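Local coordinates for cellobiose 2-epimerase (Caldibacillus thermoamylovorans, PDB 5ZHB), which reversibly epimerises cellobiose at C2 of its reducing-end sugar, converting the reducing-end glucose to mannose, at residues 17-20 against 21-25. Sequence-based numbering, arbitrary orientation.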
ATOM      1  N   LEU A  17      -8.529  -9.946 -10.778  1.00 21.73           N
ATOM      2  CA  LEU A  17      -7.626  -9.674 -11.880  1.00 25.41           C
ATOM      3  C   LEU A  17      -8.351  -9.529 -13.228  1.00 24.23           C
ATOM      4  O   LEU A  17      -8.002  -8.637 -13.986  1.00 28.36           O
ATOM      5  CB  LEU A  17      -6.527 -10.721 -11.906  1.00 26.04           C
ATOM      6  CG  LEU A  17      -5.666 -10.765 -10.641  1.00 25.02           C
ATOM      7  CD1 LEU A  17      -4.670 -11.884 -10.693  1.00 27.29           C
ATOM      8  CD2 LEU A  17      -4.957  -9.440 -10.431  1.00 26.98           C
ATOM      9  N   PRO A  18      -9.361 -10.339 -13.595  1.00 28.10           N
ATOM     10  CA  PRO A  18     -10.156 -10.051 -14.805  1.00 28.19           C
ATOM     11  C   PRO A  18     -10.806  -8.670 -14.830  1.00 29.13           C
ATOM     12  O   PRO A  18     -10.903  -8.047 -15.883  1.00 27.92           O
ATOM     13  CB  PRO A  18     -11.212 -11.188 -14.854  1.00 30.76           C
ATOM     14  CG  PRO A  18     -10.588 -12.304 -14.053  1.00 32.51           C
ATOM     15  CD  PRO A  18      -9.729 -11.621 -12.968  1.00 27.93           C
ATOM     16  N   PHE A  19     -11.270  -8.158 -13.676  1.00 27.26           N
ATOM     17  CA  PHE A  19     -11.879  -6.836 -13.659  1.00 27.01           C
ATOM     18  C   PHE A  19     -10.861  -5.768 -14.088  1.00 27.63           C
ATOM     19  O   PHE A  19     -11.151  -4.934 -14.948  1.00 27.17           O
ATOM     20  CB  PHE A  19     -12.430  -6.516 -12.268  1.00 27.18           C
ATOM     21  CG  PHE A  19     -12.750  -5.041 -12.052  1.00 23.74           C
ATOM     22  CD1 PHE A  19     -11.786  -4.156 -11.579  1.00 22.24           C
ATOM     23  CD2 PHE A  19     -14.030  -4.564 -12.287  1.00 23.96           C
ATOM     24  CE1 PHE A  19     -12.096  -2.824 -11.382  1.00 21.91           C
ATOM     25  CE2 PHE A  19     -14.343  -3.244 -12.093  1.00 22.74           C
ATOM     26  CZ  PHE A  19     -13.392  -2.373 -11.596  1.00 23.77           C
ATOM     27  N   TRP A  20      -9.653  -5.826 -13.506  1.00 26.60           N
ATOM     28  CA  TRP A  20      -8.574  -4.902 -13.815  1.00 25.04           C
ATOM     29  C   TRP A  20      -8.082  -5.054 -15.254  1.00 28.00           C
ATOM     30  O   TRP A  20      -7.787  -4.060 -15.904  1.00 27.75           O
ATOM     31  CB  TRP A  20      -7.465  -5.071 -12.763  1.00 24.30           C
ATOM     32  CG  TRP A  20      -7.936  -4.536 -11.442  1.00 24.46           C
ATOM     33  CD1 TRP A  20      -8.484  -5.194 -10.385  1.00 25.33           C
ATOM     34  CD2 TRP A  20      -8.064  -3.136 -11.150  1.00 26.39           C
ATOM     35  NE1 TRP A  20      -8.900  -4.308  -9.433  1.00 25.37           N
ATOM     36  CE2 TRP A  20      -8.662  -3.036  -9.880  1.00 28.46           C
ATOM     37  CE3 TRP A  20      -7.693  -1.976 -11.834  1.00 25.60           C
ATOM     38  CZ2 TRP A  20      -8.889  -1.802  -9.283  1.00 33.12           C
ATOM     39  CZ3 TRP A  20      -7.935  -0.755 -11.253  1.00 29.37           C
ATOM     40  CH2 TRP A  20      -8.551  -0.673 -10.008  1.00 32.01           C
ATOM     41  N   ALA A  21      -8.022  -6.290 -15.774  1.00 29.23           N
ATOM     42  CA  ALA A  21      -7.676  -6.517 -17.176  1.00 29.77           C
ATOM     43  C   ALA A  21      -8.664  -5.856 -18.142  1.00 28.20           C
ATOM     44  O   ALA A  21      -8.237  -5.387 -19.193  1.00 29.23           O
ATOM     45  CB  ALA A  21      -7.567  -7.998 -17.457  1.00 32.90           C
ATOM     46  N   LYS A  22      -9.954  -5.761 -17.774  1.00 28.46           N
ATOM     47  CA  LYS A  22     -10.953  -5.106 -18.598  1.00 30.11           C
ATOM     48  C   LYS A  22     -10.747  -3.584 -18.630  1.00 32.32           C
ATOM     49  O   LYS A  22     -11.457  -2.883 -19.355  1.00 30.75           O
ATOM     50  CB  LYS A  22     -12.373  -5.458 -18.121  1.00 33.52           C
ATOM     51  CG  LYS A  22     -12.901  -6.851 -18.493  1.00 39.71           C
ATOM     52  CD  LYS A  22     -14.285  -7.229 -17.947  1.00 44.99           C
ATOM     53  CE  LYS A  22     -14.264  -7.897 -16.579  1.00 52.66           C
ATOM     54  NZ  LYS A  22     -15.323  -7.508 -15.625  1.00 51.38           N
ATOM     55  N   LEU A  23      -9.824  -3.039 -17.822  1.00 28.07           N
ATOM     56  CA  LEU A  23      -9.556  -1.603 -17.864  1.00 27.51           C
ATOM     57  C   LEU A  23      -8.306  -1.286 -18.694  1.00 27.07           C
ATOM     58  O   LEU A  23      -7.818  -0.146 -18.668  1.00 27.38           O
ATOM     59  CB  LEU A  23      -9.415  -1.068 -16.431  1.00 27.61           C
ATOM     60  CG  LEU A  23     -10.621  -1.240 -15.503  1.00 30.27           C
ATOM     61  CD1 LEU A  23     -10.320  -0.547 -14.170  1.00 31.20           C
ATOM     62  CD2 LEU A  23     -11.953  -0.715 -16.114  1.00 30.19           C
ATOM     63  N   LYS A  24      -7.707  -2.298 -19.341  1.00 27.85           N
ATOM     64  CA  LYS A  24      -6.503  -2.091 -20.138  1.00 31.59           C
ATOM     65  C   LYS A  24      -6.832  -1.104 -21.259  1.00 30.36           C
ATOM     66  O   LYS A  24      -7.840  -1.270 -21.946  1.00 30.08           O
ATOM     67  CB  LYS A  24      -5.980  -3.417 -20.708  1.00 32.35           C
ATOM     68  CG  LYS A  24      -4.642  -3.356 -21.381  1.00 32.32           C
ATOM     69  CD  LYS A  24      -3.986  -4.715 -21.491  1.00 36.25           C
ATOM     70  CE  LYS A  24      -2.794  -4.731 -22.370  1.00 39.81           C
ATOM     71  NZ  LYS A  24      -3.171  -4.621 -23.784  1.00 43.08           N
ATOM     72  N   ASP A  25      -6.014  -0.051 -21.359  1.00 30.72           N
ATOM     73  CA  ASP A  25      -6.228   1.049 -22.278  1.00 31.77           C
ATOM     74  C   ASP A  25      -5.161   0.947 -23.364  1.00 34.64           C
ATOM     75  O   ASP A  25      -4.029   1.416 -23.180  1.00 31.41           O
ATOM     76  CB  ASP A  25      -6.198   2.391 -21.563  1.00 29.99           C
ATOM     77  CG  ASP A  25      -6.471   3.588 -22.471  1.00 32.44           C
ATOM     78  OD1 ASP A  25      -6.539   3.372 -23.713  1.00 32.41           O
ATOM     79  OD2 ASP A  25      -6.670   4.699 -21.937  1.00 27.27           O
TER
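L23, just past helix 2-21, turns its CD1 methyl back onto two aromatic rings of the last turn. CD1 of L23 lies 3.8 Å from CZ3 of W20 and 4.0 Å from CE1 of F19, meeting both rings at a slant. With CG of F19 anti to the backbone N (chi1 165°) and CG of W20 next to its own backbone N (chi1 -70°), CD1 of F19 sits over one indole face, displaced toward the rim. A branched aliphatic chain suits this place, completing a small apolar cluster.

Backbone hydrogen bonds wind the helix down. P18, lacking an N-H, fits the kink where its N has no bond to the turn before. A21 N still makes the regular i-to-i-4 bond to L17 O (3.0 Å). K22 N divides itself between P18 O at 3.1 Å and, weakly, F19 O. L23 N then steps back just three residues to W20 O (3.0 Å); the type I turn A21-K24, closed by K24 N to A21 O, overlaps it. The long, polar-ended K22 suits its exposed position.

W20 rests on F59 of helix 49-66 and its NE1 hydrogen-bonds E351, while L17 packs against helices 49-66 and 69-86. The chain continues toward strand 34-35 at the periphery of the (alpha/alpha)6 barrel.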